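Local coordinates for protein greglin (Schistocerca gregaria, PDB 4GI3) that inhibits serine proteases, acting on subtilisin, chymotrypsin, cathepsin G and neutrophil and pancreatic elastases but not on pancreatic trypsin or neutrophil protease 3, at residues Q39-F44 / R66-A71; V32-S37 / A57-T62; S23-I28 / E47-K52. All blocks are in the same frame, centred on the assembly; numbering follows the deposited sequence.

Contact 1. Residues Q39-F44 / R66-A71; sequences QDFYLF and REMCKA. Unlike the reference sequence in segment 39-44: Q39 (reference Ser).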
ATOM      1  N   GLN B  39     -12.127  27.288  16.090  1.00 41.36           N
ATOM      2  CA  GLN B  39     -13.466  27.039  15.529  1.00 41.87           C
ATOM      3  C   GLN B  39     -13.516  26.876  13.991  1.00 45.74           C
ATOM      4  O   GLN B  39     -14.541  27.153  13.360  1.00 45.02           O
ATOM      5  CB  GLN B  39     -14.524  28.028  16.082  1.00 43.79           C
ATOM      6  CG  GLN B  39     -14.658  28.024  17.613  1.00 65.24           C
ATOM      7  CD  GLN B  39     -15.634  29.054  18.153  1.00 96.67           C
ATOM      8  OE1 GLN B  39     -15.994  30.040  17.492  1.00 96.05           O
ATOM      9  NE2 GLN B  39     -16.064  28.861  19.392  1.00 89.37           N
ATOM     10  N   ASP B  40     -12.413  26.364  13.404  1.00 42.74           N
ATOM     11  CA  ASP B  40     -12.295  26.065  11.966  1.00 42.08           C
ATOM     12  C   ASP B  40     -12.452  24.549  11.747  1.00 43.86           C
ATOM     13  O   ASP B  40     -12.016  23.765  12.595  1.00 43.50           O
ATOM     14  CB  ASP B  40     -10.931  26.538  11.419  1.00 44.08           C
ATOM     15  CG  ASP B  40     -10.667  28.030  11.559  1.00 52.64           C
ATOM     16  OD1 ASP B  40     -11.534  28.831  11.134  1.00 52.37           O
ATOM     17  OD2 ASP B  40      -9.583  28.395  12.069  1.00 57.26           O
ATOM     18  N   PHE B  41     -13.060  24.146  10.613  1.00 39.03           N
ATOM     19  CA  PHE B  41     -13.303  22.742  10.273  1.00 38.43           C
ATOM     20  C   PHE B  41     -12.319  22.182   9.240  1.00 41.30           C
ATOM     21  O   PHE B  41     -12.168  22.752   8.159  1.00 40.81           O
ATOM     22  CB  PHE B  41     -14.751  22.518   9.833  1.00 40.43           C
ATOM     23  CG  PHE B  41     -15.768  22.959  10.858  1.00 42.73           C
ATOM     24  CD1 PHE B  41     -16.413  24.187  10.738  1.00 46.53           C
ATOM     25  CD2 PHE B  41     -16.064  22.162  11.958  1.00 44.68           C
ATOM     26  CE1 PHE B  41     -17.344  24.604  11.697  1.00 47.34           C
ATOM     27  CE2 PHE B  41     -17.011  22.568  12.901  1.00 47.71           C
ATOM     28  CZ  PHE B  41     -17.638  23.792  12.772  1.00 46.05           C
ATOM     29  N   TYR B  42     -11.663  21.056   9.579  1.00 36.03           N
ATOM     30  CA  TYR B  42     -10.674  20.389   8.727  1.00 34.90           C
ATOM     31  C   TYR B  42     -11.032  18.935   8.493  1.00 36.12           C
ATOM     32  O   TYR B  42     -11.283  18.209   9.457  1.00 35.31           O
ATOM     33  CB  TYR B  42      -9.271  20.482   9.362  1.00 36.67           C
ATOM     34  CG  TYR B  42      -8.773  21.901   9.538  1.00 39.92           C
ATOM     35  CD1 TYR B  42      -8.884  22.552  10.764  1.00 42.18           C
ATOM     36  CD2 TYR B  42      -8.201  22.598   8.477  1.00 41.11           C
ATOM     37  CE1 TYR B  42      -8.431  23.860  10.934  1.00 43.16           C
ATOM     38  CE2 TYR B  42      -7.764  23.916   8.629  1.00 42.40           C
ATOM     39  CZ  TYR B  42      -7.882  24.543   9.860  1.00 52.28           C
ATOM     40  OH  TYR B  42      -7.438  25.838  10.021  1.00 54.10           O
ATOM     41  N   LEU B  43     -11.083  18.509   7.213  1.00 31.02           N
ATOM     42  CA  LEU B  43     -11.338  17.112   6.845  1.00 28.86           C
ATOM     43  C   LEU B  43      -9.970  16.430   6.679  1.00 29.88           C
ATOM     44  O   LEU B  43      -9.180  16.826   5.823  1.00 29.39           O
ATOM     45  CB  LEU B  43     -12.184  17.007   5.559  1.00 28.50           C
ATOM     46  CG  LEU B  43     -12.742  15.618   5.204  1.00 32.60           C
ATOM     47  CD1 LEU B  43     -13.917  15.237   6.093  1.00 31.95           C
ATOM     48  CD2 LEU B  43     -13.193  15.562   3.755  1.00 34.09           C
ATOM     49  N   PHE B  44      -9.647  15.487   7.564  1.00 22.10           N
ATOM     50  CA  PHE B  44      -8.376  14.770   7.508  1.00 20.94           C
ATOM     51  C   PHE B  44      -8.593  13.450   6.766  1.00 23.22           C
ATOM     52  O   PHE B  44      -9.699  12.927   6.775  1.00 22.14           O
ATOM     53  CB  PHE B  44      -7.832  14.521   8.924  1.00 22.55           C
ATOM     54  CG  PHE B  44      -7.100  15.674   9.564  1.00 24.10           C
ATOM     55  CD1 PHE B  44      -7.799  16.710  10.179  1.00 27.03           C
ATOM     56  CD2 PHE B  44      -5.711  15.719   9.573  1.00 26.49           C
ATOM     57  CE1 PHE B  44      -7.120  17.772  10.783  1.00 27.04           C
ATOM     58  CE2 PHE B  44      -5.033  16.773  10.194  1.00 29.06           C
ATOM     59  CZ  PHE B  44      -5.745  17.789  10.804  1.00 26.85           C
ATOM     60  N   ARG B  66     -19.571  15.023   9.493  1.00 32.21           N
ATOM     61  CA  ARG B  66     -18.923  15.299   8.208  1.00 33.04           C
ATOM     62  C   ARG B  66     -19.429  16.594   7.521  1.00 37.19           C
ATOM     63  O   ARG B  66     -18.622  17.348   6.978  1.00 36.39           O
ATOM     64  CB  ARG B  66     -19.110  14.093   7.286  1.00 34.22           C
ATOM     65  CG  ARG B  66     -18.129  14.029   6.129  1.00 51.77           C
ATOM     66  CD  ARG B  66     -18.640  13.035   5.114  1.00 71.07           C
ATOM     67  NE  ARG B  66     -17.686  12.775   4.036  1.00 83.15           N
ATOM     68  CZ  ARG B  66     -16.769  11.814   4.057  1.00 97.47           C
ATOM     69  NH1 ARG B  66     -16.637  11.033   5.123  1.00 85.42           N
ATOM     70  NH2 ARG B  66     -15.972  11.631   3.015  1.00 85.28           N
ATOM     71  N   GLU B  67     -20.750  16.857   7.603  1.00 34.16           N
ATOM     72  CA  GLU B  67     -21.446  18.020   7.027  1.00 34.75           C
ATOM     73  C   GLU B  67     -20.838  19.381   7.394  1.00 39.95           C
ATOM     74  O   GLU B  67     -21.007  20.337   6.636  1.00 40.78           O
ATOM     75  CB  GLU B  67     -22.949  17.981   7.359  1.00 36.52           C
ATOM     76  CG  GLU B  67     -23.694  16.785   6.767  1.00 51.39           C
ATOM     77  CD  GLU B  67     -23.445  15.394   7.338  1.00 80.98           C
ATOM     78  OE1 GLU B  67     -22.948  15.282   8.483  1.00 72.99           O
ATOM     79  OE2 GLU B  67     -23.755  14.408   6.630  1.00 80.57           O
ATOM     80  N   MET B  68     -20.121  19.469   8.533  1.00 35.54           N
ATOM     81  CA  MET B  68     -19.462  20.697   8.991  1.00 35.77           C
ATOM     82  C   MET B  68     -18.244  21.042   8.127  1.00 38.21           C
ATOM     83  O   MET B  68     -17.792  22.184   8.138  1.00 37.42           O
ATOM     84  CB  MET B  68     -18.999  20.561  10.456  1.00 38.99           C
ATOM     85  CG  MET B  68     -20.084  20.176  11.431  1.00 43.94           C
ATOM     86  SD  MET B  68     -21.328  21.459  11.649  1.00 49.63           S
ATOM     87  CE  MET B  68     -22.817  20.519  11.198  1.00 46.09           C
ATOM     88  N   CYS B  69     -17.671  20.029   7.448  1.00 34.39           N
ATOM     89  CA  CYS B  69     -16.466  20.131   6.622  1.00 33.16           C
ATOM     90  C   CYS B  69     -16.751  20.341   5.143  1.00 37.82           C
ATOM     91  O   CYS B  69     -17.830  19.986   4.639  1.00 35.86           O
ATOM     92  CB  CYS B  69     -15.582  18.900   6.824  1.00 32.17           C
ATOM     93  SG  CYS B  69     -14.543  18.961   8.299  1.00 35.27           S
ATOM     94  N   LYS B  70     -15.710  20.832   4.433  1.00 36.78           N
ATOM     95  CA  LYS B  70     -15.690  20.965   2.974  1.00 37.44           C
ATOM     96  C   LYS B  70     -15.473  19.527   2.453  1.00 42.10           C
ATOM     97  O   LYS B  70     -14.948  18.689   3.203  1.00 41.01           O
ATOM     98  CB  LYS B  70     -14.522  21.867   2.539  1.00 40.70           C
ATOM     99  CG  LYS B  70     -14.692  23.328   2.938  1.00 63.01           C
ATOM    100  CD  LYS B  70     -13.439  24.140   2.635  1.00 79.12           C
ATOM    101  CE  LYS B  70     -13.685  25.626   2.774  1.00 95.47           C
ATOM    102  NZ  LYS B  70     -12.509  26.430   2.337  1.00105.14           N
ATOM    103  N   ALA B  71     -15.878  19.232   1.197  1.00 38.85           N
ATOM    104  CA  ALA B  71     -15.750  17.892   0.603  1.00 38.97           C
ATOM    105  C   ALA B  71     -14.307  17.433   0.315  1.00 42.67           C
ATOM    106  O   ALA B  71     -14.099  16.262  -0.001  1.00 43.10           O
ATOM    107  CB  ALA B  71     -16.608  17.785  -0.650  1.00 40.16           C
TER
HETATM  108  O   HOH W   1     -13.363  21.463   6.062  1.00 35.17           O
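M68 lies alongside the ring of F41, and C69 lays its sulfur against the backbone of the same strand: here the loop that follows the last strand folds back onto edge strand 41-44 of the small antiparallel sheet of a Kazal-like domain. F41 keeps CG beside its own backbone N (chi1 -57°), which stands the ring up next to M68 so that the two side chains point the same way. M68 CB sits over one ring face, shifted toward the rim, 3.9 Å from the F41 ring centroid, a CH-pi contact. Beyond CB the methionine bends, and its SD reaches 5.0 Å from that centroid at an oblique angle, making a Met-aromatic contact from a sulfur whose methyl then turns away. The carbonyl O of M68 also lies 3.5 Å from F41 CG, at the root of the ring. C69 SG rests 3.5 Å from the carbonyl carbon of Y42; its disulfide to C33 of the central strand ties this loop to the sheet. L43 is the buried member. With CG anti to N (chi1 -169°), it sends CD1 to C69 CB at 4.1 Å and CD2 toward the carbonyl O of K70, at 3.6 Å. No direct hydrogen bond joins the two segments; instead one water bridges them, donating to F41 O at 2.7 Å and accepting from K70 N.

Contact 2. Residues V32-S37 / A57-T62; sequences VCVEDS and AGFVYT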
ATOM      1  N   VAL B  32     -12.420  12.028   8.074  1.00 20.10           N
ATOM      2  CA  VAL B  32     -13.053  12.440   9.324  1.00 19.41           C
ATOM      3  C   VAL B  32     -12.988  13.960   9.471  1.00 25.00           C
ATOM      4  O   VAL B  32     -11.955  14.589   9.206  1.00 23.86           O
ATOM      5  CB  VAL B  32     -12.403  11.713  10.526  1.00 22.25           C
ATOM      6  CG1 VAL B  32     -12.675  10.210  10.469  1.00 21.97           C
ATOM      7  CG2 VAL B  32     -10.903  11.976  10.604  1.00 22.20           C
ATOM      8  N   CYS B  33     -14.085  14.534   9.940  1.00 24.63           N
ATOM      9  CA  CYS B  33     -14.199  15.973  10.125  1.00 26.10           C
ATOM     10  C   CYS B  33     -13.934  16.360  11.577  1.00 26.35           C
ATOM     11  O   CYS B  33     -14.484  15.729  12.486  1.00 24.88           O
ATOM     12  CB  CYS B  33     -15.574  16.433   9.659  1.00 28.85           C
ATOM     13  SG  CYS B  33     -15.809  18.223   9.709  1.00 34.39           S
ATOM     14  N   VAL B  34     -13.052  17.356  11.797  1.00 23.38           N
ATOM     15  CA  VAL B  34     -12.699  17.856  13.129  1.00 23.60           C
ATOM     16  C   VAL B  34     -12.892  19.370  13.206  1.00 31.65           C
ATOM     17  O   VAL B  34     -12.820  20.065  12.182  1.00 30.99           O
ATOM     18  CB  VAL B  34     -11.287  17.454  13.659  1.00 27.48           C
ATOM     19  CG1 VAL B  34     -11.099  15.938  13.713  1.00 27.27           C
ATOM     20  CG2 VAL B  34     -10.159  18.127  12.877  1.00 27.57           C
ATOM     21  N   GLU B  35     -13.106  19.871  14.433  1.00 29.50           N
ATOM     22  CA  GLU B  35     -13.210  21.294  14.728  1.00 28.76           C
ATOM     23  C   GLU B  35     -12.035  21.630  15.604  1.00 31.94           C
ATOM     24  O   GLU B  35     -11.831  20.989  16.628  1.00 31.11           O
ATOM     25  CB  GLU B  35     -14.531  21.648  15.421  1.00 29.82           C
ATOM     26  CG  GLU B  35     -14.732  23.155  15.554  1.00 35.96           C
ATOM     27  CD  GLU B  35     -16.029  23.625  16.189  1.00 54.37           C
ATOM     28  OE1 GLU B  35     -16.948  22.797  16.389  1.00 31.29           O
ATOM     29  OE2 GLU B  35     -16.129  24.840  16.472  1.00 53.94           O
ATOM     30  N   ASP B  36     -11.241  22.616  15.169  1.00 29.06           N
ATOM     31  CA  ASP B  36     -10.059  23.115  15.849  1.00 30.96           C
ATOM     32  C   ASP B  36     -10.489  24.074  16.995  1.00 36.73           C
ATOM     33  O   ASP B  36     -11.671  24.438  17.097  1.00 35.35           O
ATOM     34  CB  ASP B  36      -9.167  23.842  14.801  1.00 33.95           C
ATOM     35  CG  ASP B  36      -7.800  24.362  15.246  1.00 49.82           C
ATOM     36  OD1 ASP B  36      -7.358  24.013  16.376  1.00 52.22           O
ATOM     37  OD2 ASP B  36      -7.157  25.098  14.456  1.00 51.55           O
ATOM     38  N   SER B  37      -9.519  24.459  17.846  1.00 36.07           N
ATOM     39  CA  SER B  37      -9.663  25.399  18.959  1.00 37.77           C
ATOM     40  C   SER B  37     -10.084  26.799  18.447  1.00 43.42           C
ATOM     41  O   SER B  37     -10.787  27.523  19.151  1.00 44.14           O
ATOM     42  CB  SER B  37      -8.350  25.491  19.728  1.00 43.43           C
ATOM     43  OG  SER B  37      -8.375  26.521  20.703  1.00 60.36           O
ATOM     44  N   ALA B  57       2.278  18.616  16.852  1.00 39.38           N
ATOM     45  CA  ALA B  57       2.089  20.066  16.841  1.00 38.34           C
ATOM     46  C   ALA B  57       1.380  20.658  18.074  1.00 39.30           C
ATOM     47  O   ALA B  57       1.385  21.887  18.251  1.00 39.47           O
ATOM     48  CB  ALA B  57       1.352  20.470  15.564  1.00 38.87           C
ATOM     49  N   GLY B  58       0.773  19.800  18.891  1.00 32.16           N
ATOM     50  CA  GLY B  58       0.003  20.227  20.055  1.00 32.28           C
ATOM     51  C   GLY B  58      -1.347  20.791  19.643  1.00 35.93           C
ATOM     52  O   GLY B  58      -1.902  21.656  20.327  1.00 36.11           O
ATOM     53  N   PHE B  59      -1.874  20.299  18.509  1.00 32.05           N
ATOM     54  CA  PHE B  59      -3.148  20.673  17.880  1.00 30.82           C
ATOM     55  C   PHE B  59      -4.335  20.123  18.694  1.00 34.58           C
ATOM     56  O   PHE B  59      -4.313  18.958  19.104  1.00 33.71           O
ATOM     57  CB  PHE B  59      -3.156  20.155  16.430  1.00 31.91           C
ATOM     58  CG  PHE B  59      -4.440  20.180  15.629  1.00 31.71           C
ATOM     59  CD1 PHE B  59      -4.859  21.341  14.988  1.00 33.89           C
ATOM     60  CD2 PHE B  59      -5.159  19.011  15.403  1.00 32.16           C
ATOM     61  CE1 PHE B  59      -6.006  21.342  14.181  1.00 34.19           C
ATOM     62  CE2 PHE B  59      -6.314  19.017  14.611  1.00 34.76           C
ATOM     63  CZ  PHE B  59      -6.729  20.180  14.005  1.00 33.21           C
ATOM     64  N   VAL B  60      -5.355  20.989  18.933  1.00 30.38           N
ATOM     65  CA  VAL B  60      -6.563  20.723  19.738  1.00 28.98           C
ATOM     66  C   VAL B  60      -7.801  20.579  18.839  1.00 31.07           C
ATOM     67  O   VAL B  60      -8.163  21.502  18.095  1.00 30.85           O
ATOM     68  CB  VAL B  60      -6.760  21.823  20.817  1.00 32.33           C
ATOM     69  CG1 VAL B  60      -7.913  21.471  21.761  1.00 32.11           C
ATOM     70  CG2 VAL B  60      -5.470  22.060  21.603  1.00 32.21           C
ATOM     71  N   TYR B  61      -8.467  19.411  18.910  1.00 25.33           N
ATOM     72  CA  TYR B  61      -9.613  19.160  18.043  1.00 23.14           C
ATOM     73  C   TYR B  61     -10.732  18.351  18.741  1.00 22.89           C
ATOM     74  O   TYR B  61     -10.530  17.739  19.784  1.00 21.70           O
ATOM     75  CB  TYR B  61      -9.133  18.396  16.779  1.00 24.13           C
ATOM     76  CG  TYR B  61      -8.675  16.988  17.105  1.00 25.32           C
ATOM     77  CD1 TYR B  61      -9.586  15.931  17.155  1.00 27.44           C
ATOM     78  CD2 TYR B  61      -7.364  16.736  17.508  1.00 25.53           C
ATOM     79  CE1 TYR B  61      -9.194  14.654  17.552  1.00 27.14           C
ATOM     80  CE2 TYR B  61      -6.964  15.463  17.916  1.00 26.31           C
ATOM     81  CZ  TYR B  61      -7.879  14.422  17.919  1.00 32.05           C
ATOM     82  OH  TYR B  61      -7.496  13.164  18.312  1.00 32.68           O
ATOM     83  N   THR B  62     -11.869  18.308  18.102  1.00 19.52           N
ATOM     84  CA  THR B  62     -13.014  17.498  18.482  1.00 18.95           C
ATOM     85  C   THR B  62     -13.662  17.009  17.211  1.00 23.90           C
ATOM     86  O   THR B  62     -13.802  17.794  16.266  1.00 24.19           O
ATOM     87  CB  THR B  62     -13.986  18.259  19.445  1.00 20.97           C
ATOM     88  OG1 THR B  62     -15.029  17.369  19.818  1.00 15.67           O
ATOM     89  CG2 THR B  62     -14.620  19.504  18.806  1.00 19.60           C
TER
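Two rings frame the V34 side chain from segment 57-62. F59 meets V34 CG2 at its edge, near the ring plane, with CZ 4.2 Å from that methyl, while the D36 carboxylate comes in obliquely, its plane turned 42° from the ring and D36 CG 3.7 Å from F59 CE1. Y61 takes the other methyl: V34 CG1 approaches the ring at a slant, 3.8 Å from CD1. Beside Y61 the backbones pair: E35 and T62 form an antiparallel hydrogen-bonded pair, E35 N giving to T62 O at 2.9 Å in the carbonyl plane, and T62 N returning a more bent bond to E35 O at 3.1 Å. Past this pair the ladder frays, and across it S37 N reaches V60 O by a weak bond. D36 steadies that end: with CG anti to the backbone N (chi1 -175°), its OD1 accepts from S37 N at 2.7 Å, the donor lying well above the carboxylate plane. With the carboxylate cut back to a methyl, as in an alanine here, S37 N is likely to be left with little more than its weak bond to V60 O, and a gap would probably open beside F59 CE1. In this three-stranded Kazal-like sheet, strand 32-36 is central, with strand 41-44 along its other side; helix 47-57 packs across the V34 face, V50 touching V34 and Y61 and C53 meeting F59.

Contact 3. Residues S23-I28 / E47-K52; sequences SICPLI and ECEVRK. Unlike the reference sequence in segment 23-28: C25 (reference Ser).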
ATOM      1  N   SER B  23       5.050   9.291  13.503  1.00 32.96           N
ATOM      2  CA  SER B  23       5.258  10.022  12.256  1.00 31.21           C
ATOM      3  C   SER B  23       4.664   9.375  11.013  1.00 30.74           C
ATOM      4  O   SER B  23       4.531  10.049   9.986  1.00 32.05           O
ATOM      5  CB  SER B  23       6.750  10.256  12.035  1.00 36.41           C
ATOM      6  OG  SER B  23       7.562   9.655  13.034  1.00 47.01           O
ATOM      7  N   ILE B  24       4.326   8.080  11.084  1.00 22.15           N
ATOM      8  CA  ILE B  24       3.825   7.338   9.921  1.00 20.05           C
ATOM      9  C   ILE B  24       2.427   6.838  10.184  1.00 22.27           C
ATOM     10  O   ILE B  24       2.153   6.343  11.280  1.00 22.02           O
ATOM     11  CB  ILE B  24       4.798   6.161   9.553  1.00 21.58           C
ATOM     12  CG1 ILE B  24       6.274   6.608   9.333  1.00 22.37           C
ATOM     13  CG2 ILE B  24       4.257   5.252   8.416  1.00 19.22           C
ATOM     14  CD1 ILE B  24       6.573   7.461   8.098  1.00 32.04           C
ATOM     15  N   CYS B  25       1.558   6.936   9.168  1.00 18.44           N
ATOM     16  CA  CYS B  25       0.176   6.452   9.208  1.00 19.09           C
ATOM     17  C   CYS B  25      -0.137   5.504   8.041  1.00 19.02           C
ATOM     18  O   CYS B  25       0.507   5.633   7.004  1.00 17.41           O
ATOM     19  CB  CYS B  25      -0.797   7.624   9.250  1.00 20.85           C
ATOM     20  SG  CYS B  25      -0.855   8.451  10.862  1.00 25.50           S
ATOM     21  N   PRO B  26      -1.138   4.585   8.154  1.00 15.38           N
ATOM     22  CA  PRO B  26      -1.499   3.761   6.996  1.00 14.08           C
ATOM     23  C   PRO B  26      -2.181   4.637   5.951  1.00 18.21           C
ATOM     24  O   PRO B  26      -2.779   5.653   6.311  1.00 15.86           O
ATOM     25  CB  PRO B  26      -2.485   2.732   7.573  1.00 15.85           C
ATOM     26  CG  PRO B  26      -2.434   2.903   9.055  1.00 21.63           C
ATOM     27  CD  PRO B  26      -2.059   4.326   9.277  1.00 16.82           C
ATOM     28  N   LEU B  27      -2.119   4.251   4.672  1.00 13.32           N
ATOM     29  CA  LEU B  27      -2.720   5.068   3.626  1.00 12.44           C
ATOM     30  C   LEU B  27      -4.138   4.646   3.251  1.00 16.24           C
ATOM     31  O   LEU B  27      -4.495   4.499   2.085  1.00 14.51           O
ATOM     32  CB  LEU B  27      -1.755   5.343   2.442  1.00 11.81           C
ATOM     33  CG  LEU B  27      -0.736   6.453   2.733  1.00 16.65           C
ATOM     34  CD1 LEU B  27       0.477   6.369   1.798  1.00 16.87           C
ATOM     35  CD2 LEU B  27      -1.408   7.849   2.624  1.00 18.80           C
ATOM     36  N   ILE B  28      -4.955   4.436   4.293  1.00 13.76           N
ATOM     37  CA  ILE B  28      -6.368   4.116   4.142  1.00 13.07           C
ATOM     38  C   ILE B  28      -7.079   5.461   4.019  1.00 16.27           C
ATOM     39  O   ILE B  28      -6.722   6.419   4.711  1.00 15.90           O
ATOM     40  CB  ILE B  28      -6.880   3.282   5.351  1.00 16.74           C
ATOM     41  CG1 ILE B  28      -8.390   3.008   5.218  1.00 18.51           C
ATOM     42  CG2 ILE B  28      -6.503   3.937   6.731  1.00 19.71           C
ATOM     43  CD1 ILE B  28      -8.864   1.695   5.775  1.00 25.64           C
ATOM     44  N   GLU B  47      -8.368   9.087  10.868  1.00 18.02           N
ATOM     45  CA  GLU B  47      -8.145   9.365  12.285  1.00 18.02           C
ATOM     46  C   GLU B  47      -6.675   9.365  12.641  1.00 20.14           C
ATOM     47  O   GLU B  47      -6.282  10.182  13.453  1.00 19.93           O
ATOM     48  CB  GLU B  47      -8.856   8.345  13.166  1.00 20.01           C
ATOM     49  CG  GLU B  47     -10.323   8.595  13.435  1.00 33.92           C
ATOM     50  CD  GLU B  47     -10.878   7.609  14.449  1.00 50.14           C
ATOM     51  OE1 GLU B  47     -10.264   7.458  15.532  1.00 48.73           O
ATOM     52  OE2 GLU B  47     -11.899   6.951  14.143  1.00 35.95           O
ATOM     53  N   CYS B  48      -5.842   8.461  12.045  1.00 17.80           N
ATOM     54  CA  CYS B  48      -4.408   8.446  12.346  1.00 18.05           C
ATOM     55  C   CYS B  48      -3.757   9.807  12.104  1.00 19.41           C
ATOM     56  O   CYS B  48      -2.960  10.247  12.925  1.00 18.50           O
ATOM     57  CB  CYS B  48      -3.674   7.340  11.586  1.00 20.24           C
ATOM     58  SG  CYS B  48      -1.930   7.160  12.059  1.00 25.77           S
ATOM     59  N   GLU B  49      -4.084  10.456  10.979  1.00 17.51           N
ATOM     60  CA  GLU B  49      -3.523  11.769  10.624  1.00 19.29           C
ATOM     61  C   GLU B  49      -3.943  12.873  11.609  1.00 23.16           C
ATOM     62  O   GLU B  49      -3.110  13.715  11.956  1.00 20.94           O
ATOM     63  CB  GLU B  49      -3.837  12.155   9.179  1.00 21.07           C
ATOM     64  CG  GLU B  49      -3.074  11.333   8.132  1.00 35.42           C
ATOM     65  CD  GLU B  49      -1.552  11.369   8.096  1.00 51.22           C
ATOM     66  OE1 GLU B  49      -0.963  10.396   7.570  1.00 47.73           O
ATOM     67  OE2 GLU B  49      -0.944  12.358   8.567  1.00 40.60           O
ATOM     68  N   VAL B  50      -5.199  12.822  12.099  1.00 21.37           N
ATOM     69  CA  VAL B  50      -5.698  13.791  13.095  1.00 22.92           C
ATOM     70  C   VAL B  50      -4.859  13.661  14.369  1.00 26.50           C
ATOM     71  O   VAL B  50      -4.394  14.670  14.903  1.00 25.66           O
ATOM     72  CB  VAL B  50      -7.198  13.631  13.455  1.00 27.88           C
ATOM     73  CG1 VAL B  50      -7.661  14.816  14.294  1.00 28.56           C
ATOM     74  CG2 VAL B  50      -8.079  13.484  12.235  1.00 28.10           C
ATOM     75  N   ARG B  51      -4.680  12.406  14.859  1.00 22.40           N
ATOM     76  CA  ARG B  51      -3.915  12.087  16.063  1.00 22.31           C
ATOM     77  C   ARG B  51      -2.456  12.524  15.965  1.00 28.39           C
ATOM     78  O   ARG B  51      -1.890  12.990  16.952  1.00 27.18           O
ATOM     79  CB  ARG B  51      -4.004  10.595  16.388  1.00 21.18           C
ATOM     80  CG  ARG B  51      -5.369  10.143  16.903  1.00 30.80           C
ATOM     81  CD  ARG B  51      -5.330   8.722  17.467  1.00 43.99           C
ATOM     82  NE  ARG B  51      -5.295   7.688  16.425  1.00 50.92           N
ATOM     83  CZ  ARG B  51      -4.204   7.021  16.050  1.00 71.85           C
ATOM     84  NH1 ARG B  51      -3.032   7.273  16.626  1.00 63.54           N
ATOM     85  NH2 ARG B  51      -4.275   6.099  15.100  1.00 58.52           N
ATOM     86  N   LYS B  52      -1.858  12.384  14.767  1.00 27.13           N
ATOM     87  CA  LYS B  52      -0.470  12.749  14.482  1.00 27.76           C
ATOM     88  C   LYS B  52      -0.306  14.267  14.676  1.00 36.08           C
ATOM     89  O   LYS B  52       0.612  14.691  15.378  1.00 36.02           O
ATOM     90  CB  LYS B  52      -0.117  12.339  13.043  1.00 28.61           C
ATOM     91  CG  LYS B  52       1.347  12.605  12.653  1.00 36.03           C
ATOM     92  CD  LYS B  52       1.594  12.567  11.139  1.00 39.20           C
ATOM     93  CE  LYS B  52       1.544  11.182  10.551  1.00 55.83           C
ATOM     94  NZ  LYS B  52       1.665  11.198   9.064  1.00 72.16           N
TER
HETATM   95  O   HOH W   2      -2.607   8.554   5.984  1.00 32.65           O
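C25 and C48 are joined by a disulfide, with SG to SG at 2.1 Å, which fastens the extended segment 23-28 to the first turn of helix 47-57, the helix of this Kazal-like domain. This is the tight part. The bridge turns through a chi3 of -76°, and C48 holds SG anti to its backbone N (chi1 -174°), directing the sulfur at the strand. P26 CD closes over C48 SG at 4.0 Å, and E49 OE1 presses on C25 CB at 3.2 Å. The rest is looser and polar. K52 stretches across from a turn further along the helix, bends at chi3, and gives a weak hydrogen bond from NZ to S23 O at 3.2 Å. The same ammonium makes a salt bridge with E49, so one group touches the loop before the strand, weakly, while the carboxylate helps fix its position. A water fills in beside them, donating to both P26 O and E49 OE1. Just before the helix, N46 bonds to I28 O through ND2 and to E49 N through OD1. C25 and P26 pair in an antiparallel ladder with a strand of another protein chain, which also bonds L27 O, consistent with the canonical reactive loop of a Kazal inhibitor. Within the salt bridge, K52 NZ meets E49 OE2 at 2.9 Å on the syn side, 22° out of the carboxylate plane.

Contacts 1 and 2 share one sheet: strand 32-36 of contact 2 lies beside strand 41-44 of contact 1, and the C33-C69 disulfide links the two. Contact 1 is a surface contact of sulfur, ring and water, without direct hydrogen bonds; contact 2, partly buried and nearest the chain's centre, is built on backbone bonding and apolar methyls. Contact 3, partly buried with none of its touching residues exposed, lies about 17 Å from contact 1 and 14 Å from contact 2, centre to centre, and replaces sheet bonding with a covalent bridge and charges. Its helix is the common partner: V50 packs on F44, V32, V34 and Y61, while C48 holds the segment facing the other protein.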